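Local coordinates for protein CDP-glucose 4,6-dehydratase (Salmonella enterica subsp. enterica serovar Typhi, PDB 1WVG) that catalyses the NAD-dependent conversion of CDP-D-glucose to CDP-4-dehydro-6-deoxy-D-glucose and water, a step in making the dideoxy sugar of the bacterial O-antigen, at residues L207-F215 with V272-W283; S1-K10 with S240-Y250. One frame throughout, in Å; residues are numbered along the deposited sequence.

Contact 1 of 2, residues L207-F215 with V272-W283; sequences LIPDILRSF and VEFIVDKMVTLW. With CXY (cytidine-5'-diphospho-beta-D-xylose), chain D.
Met279 is a knob in a hole formed by Ile208, Ile211, Leu212 and Phe215. Its chain is bent at chi2 and chi3, which carries the methyl in among the three aliphatic side chains. Phe215 meets the root of Met279, at CB and O. CE comes nearest to Ile208 CD1, at 3.6 Å, and the two side chains cross at about a right angle. Toward the ligand, Ile208 CD1 also meets Ile275 CG2. Leu207 CD2 sits between Val272 CG1 and Ile275 CG2, while CD1 reaches past Val272 CG1 to the base. The axes of the two segments approach to 11.0 Å, with their N-to-C directions 31° apart.

Aromatic contacts close the other end. Phe215 CB makes a CH-pi contact over one face of the Trp283 indole, 3.6 Å from the centroid of the five-membered ring. The planes of the two rings stand at 59°. Phe215 CZ meets Val280 CG2, and Leu212 CD2 touches Trp283 CZ3. Strand 221-223 packs along helix 207-215, from Leu207 to Phe215, and helix 322-337 on Leu212 and Met279.

A water donates to Phe215 O and accepts a weak bond from Trp283 NE1. Two polar groups bond CDP-xylose. Leu207 N donates to phosphate oxygen O1A at 3.0 Å. The cytosine amino N4 donates to Asp210 OD2 at 2.8 Å, with an N-H...O angle of 165°. Leu207 CD1 is 3.6 Å from C5, and Val272 CG2 is 3.5 Å from ribose O4D.

No direct hydrogen bond links the helices, so apolar fit joins them. The amino bond to Asp210 is consistent with recognition of cytosine.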
loop_
_atom_site.group_PDB
_atom_site.type_symbol
_atom_site.label_atom_id
_atom_site.label_comp_id
_atom_site.label_asym_id
_atom_site.label_seq_id
_atom_site.Cartn_x
_atom_site.Cartn_y
_atom_site.Cartn_z
ATOM N N LEU A 207 6.860 5.558 -32.111
ATOM C CA LEU A 207 6.175 6.737 -32.578
ATOM C C LEU A 207 6.907 7.705 -33.482
ATOM O O LEU A 207 6.480 7.989 -34.590
ATOM C CB LEU A 207 5.543 7.489 -31.407
ATOM C CG LEU A 207 4.705 8.677 -31.871
ATOM C CD1 LEU A 207 3.451 8.161 -32.599
ATOM C CD2 LEU A 207 4.361 9.569 -30.674
ATOM N N ILE A 208 7.992 8.243 -32.973
ATOM C CA ILE A 208 8.787 9.209 -33.709
ATOM C C ILE A 208 9.424 8.620 -34.951
ATOM O O ILE A 208 9.409 9.250 -36.006
ATOM C CB ILE A 208 9.832 9.791 -32.798
ATOM C CG1 ILE A 208 9.103 10.625 -31.745
ATOM C CG2 ILE A 208 10.774 10.623 -33.641
ATOM C CD1 ILE A 208 8.621 11.973 -32.309
ATOM N N PRO A 209 9.985 7.413 -34.839
ATOM C CA PRO A 209 10.557 6.843 -36.032
ATOM C C PRO A 209 9.460 6.702 -37.067
ATOM O O PRO A 209 9.668 7.081 -38.226
ATOM C CB PRO A 209 11.219 5.499 -35.674
ATOM C CG PRO A 209 11.514 5.619 -34.196
ATOM C CD PRO A 209 10.537 6.666 -33.668
ATOM N N ASP A 210 8.306 6.196 -36.605
ATOM C CA ASP A 210 7.119 5.997 -37.439
ATOM C C ASP A 210 6.768 7.286 -38.137
ATOM O O ASP A 210 6.478 7.331 -39.326
ATOM C CB ASP A 210 5.858 5.536 -36.643
ATOM C CG ASP A 210 5.684 4.038 -36.462
ATOM O OD1 ASP A 210 6.532 3.210 -36.735
ATOM O OD2 ASP A 210 4.516 3.694 -35.976
ATOM N N ILE A 211 6.793 8.337 -37.349
ATOM C CA ILE A 211 6.443 9.631 -37.848
ATOM C C ILE A 211 7.414 10.131 -38.868
ATOM O O ILE A 211 7.030 10.645 -39.915
ATOM C CB ILE A 211 6.387 10.624 -36.727
ATOM C CG1 ILE A 211 5.097 10.456 -35.922
ATOM C CG2 ILE A 211 6.441 11.974 -37.382
ATOM C CD1 ILE A 211 5.152 11.194 -34.568
ATOM N N LEU A 212 8.684 9.985 -38.539
ATOM C CA LEU A 212 9.761 10.449 -39.411
ATOM C C LEU A 212 9.789 9.768 -40.780
ATOM O O LEU A 212 10.087 10.366 -41.800
ATOM C CB LEU A 212 11.126 10.270 -38.712
ATOM C CG LEU A 212 11.416 11.328 -37.642
ATOM C CD1 LEU A 212 12.783 11.126 -36.951
ATOM C CD2 LEU A 212 11.339 12.702 -38.284
ATOM N N ARG A 213 9.477 8.485 -40.786
ATOM C CA ARG A 213 9.477 7.674 -41.983
ATOM C C ARG A 213 8.374 8.104 -42.949
ATOM O O ARG A 213 8.625 8.218 -44.151
ATOM C CB ARG A 213 9.389 6.191 -41.602
ATOM C CG ARG A 213 9.373 5.235 -42.793
ATOM C CD ARG A 213 7.987 5.100 -43.417
ATOM N NE ARG A 213 7.997 4.633 -44.819
ATOM C CZ ARG A 213 7.132 5.031 -45.766
ATOM N NH1 ARG A 213 6.161 5.929 -45.553
ATOM N NH2 ARG A 213 7.272 4.517 -46.994
ATOM N N SER A 214 7.163 8.332 -42.408
ATOM C CA SER A 214 6.010 8.784 -43.189
ATOM C C SER A 214 6.258 10.158 -43.744
ATOM O O SER A 214 6.087 10.435 -44.927
ATOM C CB SER A 214 4.795 8.877 -42.305
ATOM O OG SER A 214 4.564 7.601 -41.726
ATOM N N PHE A 215 6.685 11.036 -42.873
ATOM C CA PHE A 215 6.943 12.360 -43.359
ATOM C C PHE A 215 7.897 12.382 -44.532
ATOM O O PHE A 215 7.674 13.035 -45.560
ATOM C CB PHE A 215 7.468 13.260 -42.241
ATOM C CG PHE A 215 6.327 13.622 -41.315
ATOM C CD1 PHE A 215 5.092 12.974 -41.407
ATOM C CD2 PHE A 215 6.483 14.600 -40.332
ATOM C CE1 PHE A 215 4.023 13.273 -40.553
ATOM C CE2 PHE A 215 5.426 14.914 -39.471
ATOM C CZ PHE A 215 4.195 14.258 -39.577
ATOM N N VAL A 272 0.290 11.357 -27.210
ATOM C CA VAL A 272 0.735 11.015 -28.537
ATOM C C VAL A 272 0.303 12.106 -29.525
ATOM O O VAL A 272 1.087 12.681 -30.292
ATOM C CB VAL A 272 0.154 9.654 -28.884
ATOM C CG1 VAL A 272 0.399 9.340 -30.348
ATOM C CG2 VAL A 272 0.853 8.590 -28.026
ATOM N N GLU A 273 -0.970 12.449 -29.462
ATOM C CA GLU A 273 -1.513 13.468 -30.344
ATOM C C GLU A 273 -0.721 14.762 -30.310
ATOM O O GLU A 273 -0.397 15.386 -31.321
ATOM C CB GLU A 273 -3.001 13.686 -30.018
ATOM C CG GLU A 273 -3.574 14.959 -30.667
ATOM C CD GLU A 273 -5.067 14.911 -30.736
ATOM O OE1 GLU A 273 -5.753 14.318 -29.918
ATOM O OE2 GLU A 273 -5.533 15.575 -31.766
ATOM N N PHE A 274 -0.410 15.194 -29.110
ATOM C CA PHE A 274 0.331 16.416 -29.002
ATOM C C PHE A 274 1.609 16.342 -29.798
ATOM O O PHE A 274 2.056 17.258 -30.487
ATOM C CB PHE A 274 0.737 16.589 -27.528
ATOM C CG PHE A 274 1.738 17.704 -27.389
ATOM C CD1 PHE A 274 1.299 19.003 -27.121
ATOM C CD2 PHE A 274 3.112 17.489 -27.509
ATOM C CE1 PHE A 274 2.189 20.073 -27.007
ATOM C CE2 PHE A 274 4.023 18.543 -27.421
ATOM C CZ PHE A 274 3.556 19.834 -27.163
ATOM N N ILE A 275 2.282 15.242 -29.628
ATOM C CA ILE A 275 3.553 15.094 -30.306
ATOM C C ILE A 275 3.401 15.110 -31.811
ATOM O O ILE A 275 4.092 15.855 -32.511
ATOM C CB ILE A 275 4.315 13.858 -29.848
ATOM C CG1 ILE A 275 5.024 14.208 -28.535
ATOM C CG2 ILE A 275 5.358 13.472 -30.896
ATOM C CD1 ILE A 275 4.811 13.138 -27.481
ATOM N N VAL A 276 2.497 14.263 -32.300
ATOM C CA VAL A 276 2.315 14.209 -33.725
ATOM C C VAL A 276 1.905 15.577 -34.264
ATOM O O VAL A 276 2.412 16.014 -35.286
ATOM C CB VAL A 276 1.372 13.103 -34.127
ATOM C CG1 VAL A 276 -0.026 13.484 -33.668
ATOM C CG2 VAL A 276 1.400 13.008 -35.650
ATOM N N ASP A 277 1.010 16.283 -33.563
ATOM C CA ASP A 277 0.597 17.594 -34.036
ATOM C C ASP A 277 1.783 18.545 -34.147
ATOM O O ASP A 277 1.995 19.338 -35.093
ATOM C CB ASP A 277 -0.528 18.156 -33.143
ATOM C CG ASP A 277 -1.906 17.693 -33.536
ATOM O OD1 ASP A 277 -2.144 17.056 -34.543
ATOM O OD2 ASP A 277 -2.821 17.998 -32.665
ATOM N N LYS A 278 2.613 18.467 -33.138
ATOM C CA LYS A 278 3.771 19.343 -33.120
ATOM C C LYS A 278 4.775 19.036 -34.253
ATOM O O LYS A 278 5.348 19.918 -34.947
ATOM C CB LYS A 278 4.396 19.285 -31.727
ATOM C CG LYS A 278 5.402 20.415 -31.519
ATOM C CD LYS A 278 4.862 21.801 -31.864
ATOM C CE LYS A 278 4.930 22.795 -30.709
ATOM N NZ LYS A 278 3.698 23.579 -30.532
ATOM N N MET A 279 4.989 17.727 -34.379
ATOM C CA MET A 279 5.871 17.167 -35.371
ATOM C C MET A 279 5.408 17.623 -36.774
ATOM O O MET A 279 6.204 18.118 -37.588
ATOM C CB MET A 279 5.919 15.628 -35.193
ATOM C CG MET A 279 6.793 15.184 -34.003
ATOM S SD MET A 279 8.551 15.657 -34.241
ATOM C CE MET A 279 9.104 14.188 -35.158
ATOM N N VAL A 280 4.088 17.497 -37.045
ATOM C CA VAL A 280 3.484 17.926 -38.314
ATOM C C VAL A 280 3.931 19.356 -38.606
ATOM O O VAL A 280 4.447 19.743 -39.665
ATOM C CB VAL A 280 1.947 17.848 -38.234
ATOM C CG1 VAL A 280 1.282 18.850 -39.182
ATOM C CG2 VAL A 280 1.415 16.408 -38.418
ATOM N N THR A 281 3.753 20.151 -37.576
ATOM C CA THR A 281 4.116 21.530 -37.631
ATOM C C THR A 281 5.608 21.753 -37.874
ATOM O O THR A 281 6.000 22.588 -38.689
ATOM C CB THR A 281 3.679 22.118 -36.288
ATOM O OG1 THR A 281 2.276 22.281 -36.305
ATOM C CG2 THR A 281 4.415 23.422 -36.021
ATOM N N LEU A 282 6.433 21.015 -37.128
ATOM C CA LEU A 282 7.861 21.116 -37.212
ATOM C C LEU A 282 8.367 20.732 -38.577
ATOM O O LEU A 282 9.295 21.336 -39.104
ATOM C CB LEU A 282 8.398 20.109 -36.197
ATOM C CG LEU A 282 8.426 20.754 -34.829
ATOM C CD1 LEU A 282 9.147 19.827 -33.852
ATOM C CD2 LEU A 282 9.225 22.047 -34.938
ATOM N N TRP A 283 7.776 19.671 -39.141
ATOM C CA TRP A 283 8.179 19.174 -40.454
ATOM C C TRP A 283 7.734 20.115 -41.539
ATOM O O TRP A 283 8.532 20.661 -42.287
ATOM C CB TRP A 283 7.582 17.801 -40.751
ATOM C CG TRP A 283 8.231 17.139 -41.939
ATOM C CD1 TRP A 283 7.766 17.168 -43.218
ATOM C CD2 TRP A 283 9.450 16.347 -41.962
ATOM N NE1 TRP A 283 8.596 16.451 -44.034
ATOM C CE2 TRP A 283 9.643 15.934 -43.293
ATOM C CE3 TRP A 283 10.396 15.953 -40.995
ATOM C CZ2 TRP A 283 10.741 15.135 -43.651
ATOM C CZ3 TRP A 283 11.478 15.167 -41.355
ATOM C CH2 TRP A 283 11.652 14.761 -42.676
HETATM O O1B CXY D . 6.092 3.106 -25.029
HETATM P PB CXY D . 6.686 2.147 -26.042
HETATM O O2B CXY D . 5.790 0.988 -26.390
HETATM O "O1'" CXY D . 8.128 1.589 -25.484
HETATM O O3A CXY D . 6.930 3.178 -27.166
HETATM P PA CXY D . 6.217 3.392 -28.634
HETATM O O1A CXY D . 6.971 4.510 -29.263
HETATM O O2A CXY D . 6.222 2.136 -29.415
HETATM O O5D CXY D . 4.725 3.755 -28.211
HETATM C C5D CXY D . 4.475 5.069 -27.693
HETATM C C4D CXY D . 2.987 5.320 -27.722
HETATM O O4D CXY D . 2.652 5.824 -29.038
HETATM C C3D CXY D . 2.060 4.140 -27.429
HETATM O O3D CXY D . 0.815 4.470 -26.716
HETATM C C2D CXY D . 1.804 3.697 -28.881
HETATM O O2D CXY D . 0.594 2.935 -28.920
HETATM C C1D CXY D . 1.616 5.040 -29.548
HETATM N N1 CXY D . 1.755 4.999 -31.007
HETATM C C6 CXY D . 2.948 4.598 -31.585
HETATM C C5 CXY D . 3.130 4.564 -32.882
HETATM C C4 CXY D . 2.090 4.922 -33.783
HETATM N N3 CXY D . 0.909 5.334 -33.144
HETATM C C2 CXY D . 0.677 5.386 -31.780
HETATM N N4 CXY D . 2.155 4.890 -35.007
HETATM O O2 CXY D . -0.401 5.737 -31.288
HETATM C "C1'" CXY D . 9.219 2.442 -25.787
HETATM C "C2'" CXY D . 10.376 1.535 -26.129
HETATM C "C3'" CXY D . 10.649 0.699 -24.894
HETATM C "C4'" CXY D . 10.993 1.601 -23.709
HETATM C "C5'" CXY D . 9.866 2.599 -23.479
HETATM O "O2'" CXY D . 10.055 0.646 -27.221
HETATM O "O3'" CXY D . 11.796 -0.138 -25.130
HETATM O "O4'" CXY D . 11.225 0.813 -22.544
HETATM O "O5'" CXY D . 9.577 3.323 -24.678
HETATM O O HOH W 1 9.359 15.364 -47.073
#

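Contact 2 of 2, residues S1-K10 with S240-Y250; sequences SIDKNFWQGK and SGYIVVAQRLY. Unlike the reference sequence in segment 1-10: Ser1 (reference Met).
Ile2 and Val244 bring the backbones closest, with CA atoms 5.8 Å apart, where the extended N-terminal residues lie beside helix 240-250. Gln247 joins the two segments with its amide. OE1 accepts from Trp7 NE1 at 2.6 Å, on a lone pair in the carbonyl plane. It also accepts from Asp3 N at 3.0 Å, a nearly straight bond of 173° whose donor stands above that plane. NE2 donates to Ser1 O at 3.0 Å, with the acceptor in the amide plane. Three bonds thus fix the rotation of the amide. Ser1 replaces a reference methionine.

With CG anti to the backbone N (chi1 164°), the Phe6 ring is swung toward the helix. Gln247 CG makes a CH-pi contact over one face. The CE1-CZ edge points at the face of Tyr250 in a T-shaped pair, planes at 81°. Lys10 CE makes another CH-pi contact over the Tyr250 ring, 4.3 Å from its centroid. Ile2 CG1 packs on Ile243 CG2, and Trp7 CH2 meets Ala246 CB at 3.8 Å. Trp28 of helix 20-31 and Ile83 of strand 83-86 continue this apolar layer.

Asp3 N-caps helix 4-7 through weak bonds to Asn5 N and Phe6 N. A type II turn, Trp7 to Lys10, leads into strand 11-15. The contact sets the N-terminal lead-in to the first strand of the Rossmann fold against a helix that flanks its parallel sheet.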
loop_
_atom_site.group_PDB
_atom_site.type_symbol
_atom_site.label_atom_id
_atom_site.label_comp_id
_atom_site.label_asym_id
_atom_site.label_seq_id
_atom_site.Cartn_x
_atom_site.Cartn_y
_atom_site.Cartn_z
ATOM N N SER A 1 26.480 16.551 -12.347
ATOM C CA SER A 1 27.064 16.791 -13.660
ATOM C C SER A 1 28.007 15.689 -14.150
ATOM O O SER A 1 28.602 14.920 -13.376
ATOM C CB SER A 1 27.765 18.133 -13.735
ATOM O OG SER A 1 29.035 18.009 -13.117
ATOM N N ILE A 2 28.150 15.626 -15.476
ATOM C CA ILE A 2 29.013 14.626 -16.077
ATOM C C ILE A 2 30.445 15.093 -15.943
ATOM O O ILE A 2 30.701 16.274 -16.091
ATOM C CB ILE A 2 28.586 14.380 -17.509
ATOM C CG1 ILE A 2 27.249 13.674 -17.452
ATOM C CG2 ILE A 2 29.577 13.526 -18.293
ATOM C CD1 ILE A 2 26.390 14.026 -18.651
ATOM N N ASP A 3 31.355 14.154 -15.657
ATOM C CA ASP A 3 32.773 14.413 -15.447
ATOM C C ASP A 3 33.663 13.723 -16.470
ATOM O O ASP A 3 34.044 12.561 -16.272
ATOM C CB ASP A 3 33.127 13.968 -14.012
ATOM C CG ASP A 3 34.466 14.426 -13.554
ATOM O OD1 ASP A 3 35.316 14.897 -14.287
ATOM O OD2 ASP A 3 34.607 14.250 -12.275
ATOM N N LYS A 4 33.961 14.487 -17.552
ATOM C CA LYS A 4 34.793 14.134 -18.711
ATOM C C LYS A 4 36.108 13.542 -18.263
ATOM O O LYS A 4 36.637 12.628 -18.882
ATOM C CB LYS A 4 35.103 15.353 -19.590
ATOM C CG LYS A 4 33.890 16.158 -20.059
ATOM C CD LYS A 4 34.040 16.842 -21.423
ATOM C CE LYS A 4 32.726 16.970 -22.219
ATOM N NZ LYS A 4 32.688 16.203 -23.483
ATOM N N ASN A 5 36.627 14.074 -17.143
ATOM C CA ASN A 5 37.899 13.623 -16.587
ATOM C C ASN A 5 37.786 12.295 -15.885
ATOM O O ASN A 5 38.739 11.507 -15.834
ATOM C CB ASN A 5 38.565 14.661 -15.657
ATOM C CG ASN A 5 38.794 16.012 -16.319
ATOM O OD1 ASN A 5 38.086 17.001 -16.035
ATOM N ND2 ASN A 5 39.807 16.062 -17.187
ATOM N N PHE A 6 36.607 12.050 -15.336
ATOM C CA PHE A 6 36.430 10.790 -14.690
ATOM C C PHE A 6 36.507 9.710 -15.746
ATOM O O PHE A 6 37.043 8.641 -15.521
ATOM C CB PHE A 6 35.038 10.761 -14.033
ATOM C CG PHE A 6 34.658 9.353 -13.679
ATOM C CD1 PHE A 6 35.009 8.795 -12.450
ATOM C CD2 PHE A 6 33.927 8.563 -14.563
ATOM C CE1 PHE A 6 34.671 7.483 -12.115
ATOM C CE2 PHE A 6 33.555 7.259 -14.242
ATOM C CZ PHE A 6 33.934 6.714 -13.015
ATOM N N TRP A 7 35.950 10.022 -16.920
ATOM C CA TRP A 7 35.853 9.103 -18.045
ATOM C C TRP A 7 37.120 8.679 -18.775
ATOM O O TRP A 7 37.306 7.535 -19.225
ATOM C CB TRP A 7 34.727 9.541 -18.989
ATOM C CG TRP A 7 33.445 9.423 -18.228
ATOM C CD1 TRP A 7 32.753 10.423 -17.646
ATOM C CD2 TRP A 7 32.781 8.198 -17.879
ATOM N NE1 TRP A 7 31.652 9.908 -16.988
ATOM C CE2 TRP A 7 31.656 8.536 -17.108
ATOM C CE3 TRP A 7 33.029 6.854 -18.153
ATOM C CZ2 TRP A 7 30.782 7.558 -16.624
ATOM C CZ3 TRP A 7 32.167 5.871 -17.659
ATOM C CH2 TRP A 7 31.046 6.233 -16.907
ATOM N N GLN A 8 38.008 9.635 -18.884
ATOM C CA GLN A 8 39.266 9.411 -19.552
ATOM C C GLN A 8 39.953 8.102 -19.189
ATOM O O GLN A 8 40.262 7.834 -18.035
ATOM C CB GLN A 8 40.170 10.589 -19.141
ATOM C CG GLN A 8 40.074 11.761 -20.137
ATOM C CD GLN A 8 40.652 11.356 -21.485
ATOM O OE1 GLN A 8 40.311 11.931 -22.530
ATOM N NE2 GLN A 8 41.537 10.361 -21.457
ATOM N N GLY A 9 40.255 7.263 -20.168
ATOM C CA GLY A 9 40.973 6.012 -19.893
ATOM C C GLY A 9 40.157 4.874 -19.267
ATOM O O GLY A 9 40.628 3.721 -19.246
ATOM N N LYS A 10 38.945 5.180 -18.756
ATOM C CA LYS A 10 38.126 4.135 -18.168
ATOM C C LYS A 10 37.822 2.990 -19.173
ATOM O O LYS A 10 37.489 3.276 -20.334
ATOM C CB LYS A 10 36.855 4.825 -17.676
ATOM C CG LYS A 10 37.077 5.776 -16.494
ATOM C CD LYS A 10 37.370 4.966 -15.224
ATOM C CE LYS A 10 37.746 5.727 -13.949
ATOM N NZ LYS A 10 38.226 7.090 -14.146
ATOM N N SER A 240 22.554 10.759 -19.572
ATOM C CA SER A 240 23.258 11.637 -18.595
ATOM C C SER A 240 23.054 11.082 -17.204
ATOM O O SER A 240 23.988 11.027 -16.394
ATOM C CB SER A 240 22.848 13.124 -18.667
ATOM O OG SER A 240 21.529 13.361 -18.228
ATOM N N GLY A 241 21.807 10.660 -16.955
ATOM C CA GLY A 241 21.504 10.067 -15.678
ATOM C C GLY A 241 22.327 8.810 -15.502
ATOM O O GLY A 241 22.958 8.617 -14.447
ATOM N N TYR A 242 22.350 7.943 -16.537
ATOM C CA TYR A 242 23.154 6.703 -16.439
ATOM C C TYR A 242 24.641 7.007 -16.172
ATOM O O TYR A 242 25.347 6.300 -15.465
ATOM C CB TYR A 242 23.199 5.859 -17.735
ATOM C CG TYR A 242 21.855 5.442 -18.238
ATOM C CD1 TYR A 242 20.704 5.716 -17.496
ATOM C CD2 TYR A 242 21.731 4.786 -19.465
ATOM C CE1 TYR A 242 19.450 5.298 -17.960
ATOM C CE2 TYR A 242 20.477 4.402 -19.950
ATOM C CZ TYR A 242 19.330 4.645 -19.191
ATOM O OH TYR A 242 18.073 4.276 -19.655
ATOM N N ILE A 243 25.123 8.061 -16.791
ATOM C CA ILE A 243 26.522 8.378 -16.686
ATOM C C ILE A 243 26.848 8.865 -15.308
ATOM O O ILE A 243 27.862 8.472 -14.715
ATOM C CB ILE A 243 26.914 9.388 -17.762
ATOM C CG1 ILE A 243 27.123 8.666 -19.069
ATOM C CG2 ILE A 243 28.172 10.182 -17.440
ATOM C CD1 ILE A 243 26.972 9.659 -20.217
ATOM N N VAL A 244 25.963 9.715 -14.819
ATOM C CA VAL A 244 26.136 10.291 -13.489
ATOM C C VAL A 244 26.156 9.233 -12.403
ATOM O O VAL A 244 27.007 9.244 -11.495
ATOM C CB VAL A 244 25.138 11.388 -13.187
ATOM C CG1 VAL A 244 25.104 11.606 -11.676
ATOM C CG2 VAL A 244 25.537 12.663 -13.938
ATOM N N VAL A 245 25.247 8.274 -12.525
ATOM C CA VAL A 245 25.230 7.252 -11.506
ATOM C C VAL A 245 26.451 6.416 -11.587
ATOM O O VAL A 245 26.964 6.001 -10.561
ATOM C CB VAL A 245 23.972 6.381 -11.412
ATOM C CG1 VAL A 245 22.732 7.250 -11.334
ATOM C CG2 VAL A 245 23.901 5.562 -12.678
ATOM N N ALA A 246 26.913 6.151 -12.798
ATOM C CA ALA A 246 28.121 5.337 -12.848
ATOM C C ALA A 246 29.266 6.027 -12.096
ATOM O O ALA A 246 30.081 5.399 -11.409
ATOM C CB ALA A 246 28.539 5.095 -14.292
ATOM N N GLN A 247 29.337 7.337 -12.261
ATOM C CA GLN A 247 30.357 8.109 -11.591
ATOM C C GLN A 247 30.307 7.878 -10.070
ATOM O O GLN A 247 31.281 7.498 -9.409
ATOM C CB GLN A 247 30.102 9.572 -11.953
ATOM C CG GLN A 247 30.741 9.898 -13.319
ATOM C CD GLN A 247 30.277 11.199 -13.956
ATOM O OE1 GLN A 247 30.409 11.368 -15.181
ATOM N NE2 GLN A 247 29.723 12.112 -13.150
ATOM N N ARG A 248 29.114 8.108 -9.533
ATOM C CA ARG A 248 28.816 7.951 -8.120
ATOM C C ARG A 248 29.040 6.550 -7.623
ATOM O O ARG A 248 29.595 6.349 -6.556
ATOM C CB ARG A 248 27.401 8.379 -7.829
ATOM C CG ARG A 248 27.306 9.827 -8.263
ATOM C CD ARG A 248 28.011 10.739 -7.268
ATOM N NE ARG A 248 27.029 11.638 -6.686
ATOM C CZ ARG A 248 27.036 12.120 -5.451
ATOM N NH1 ARG A 248 28.012 11.847 -4.578
ATOM N NH2 ARG A 248 26.014 12.911 -5.088
ATOM N N LEU A 249 28.632 5.570 -8.410
ATOM C CA LEU A 249 28.827 4.176 -8.001
ATOM C C LEU A 249 30.304 3.855 -7.932
ATOM O O LEU A 249 30.743 3.002 -7.165
ATOM C CB LEU A 249 28.187 3.134 -8.966
ATOM C CG LEU A 249 26.666 2.988 -8.850
ATOM C CD1 LEU A 249 26.115 2.302 -10.116
ATOM C CD2 LEU A 249 26.326 2.168 -7.600
ATOM N N TYR A 250 31.058 4.526 -8.793
ATOM C CA TYR A 250 32.488 4.281 -8.851
ATOM C C TYR A 250 33.164 4.500 -7.513
ATOM O O TYR A 250 33.961 3.684 -7.029
ATOM C CB TYR A 250 33.175 5.145 -9.910
ATOM C CG TYR A 250 34.395 4.431 -10.409
ATOM C CD1 TYR A 250 34.314 3.607 -11.530
ATOM C CD2 TYR A 250 35.632 4.571 -9.772
ATOM C CE1 TYR A 250 35.438 2.932 -12.016
ATOM C CE2 TYR A 250 36.768 3.907 -10.247
ATOM C CZ TYR A 250 36.667 3.078 -11.370
ATOM O OH TYR A 250 37.769 2.398 -11.852
#

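In the fold
Contacts 1 and 2 lie on opposite sides of the chain's centre, their centres 33 Å apart, and do not touch. Their segments alternate along the sequence. Contact 1 is buried and pairs two helices at the nucleotide-sugar pocket. Contact 2 is only partly buried and joins the chain's start to helix 236-251, beside the large parallel sheet. The chemistry follows these places. Apolar side chains join the helices of 207-215 with 272-283, while Leu207 N and Asp210 bond the ligand. In 1-10 with 240-250 a glutamine amide bonds directly across, alongside aromatic packing. Strand 232-234 links the two regions: Trp232 packs on contact 1, and helix 236-251 follows soon after.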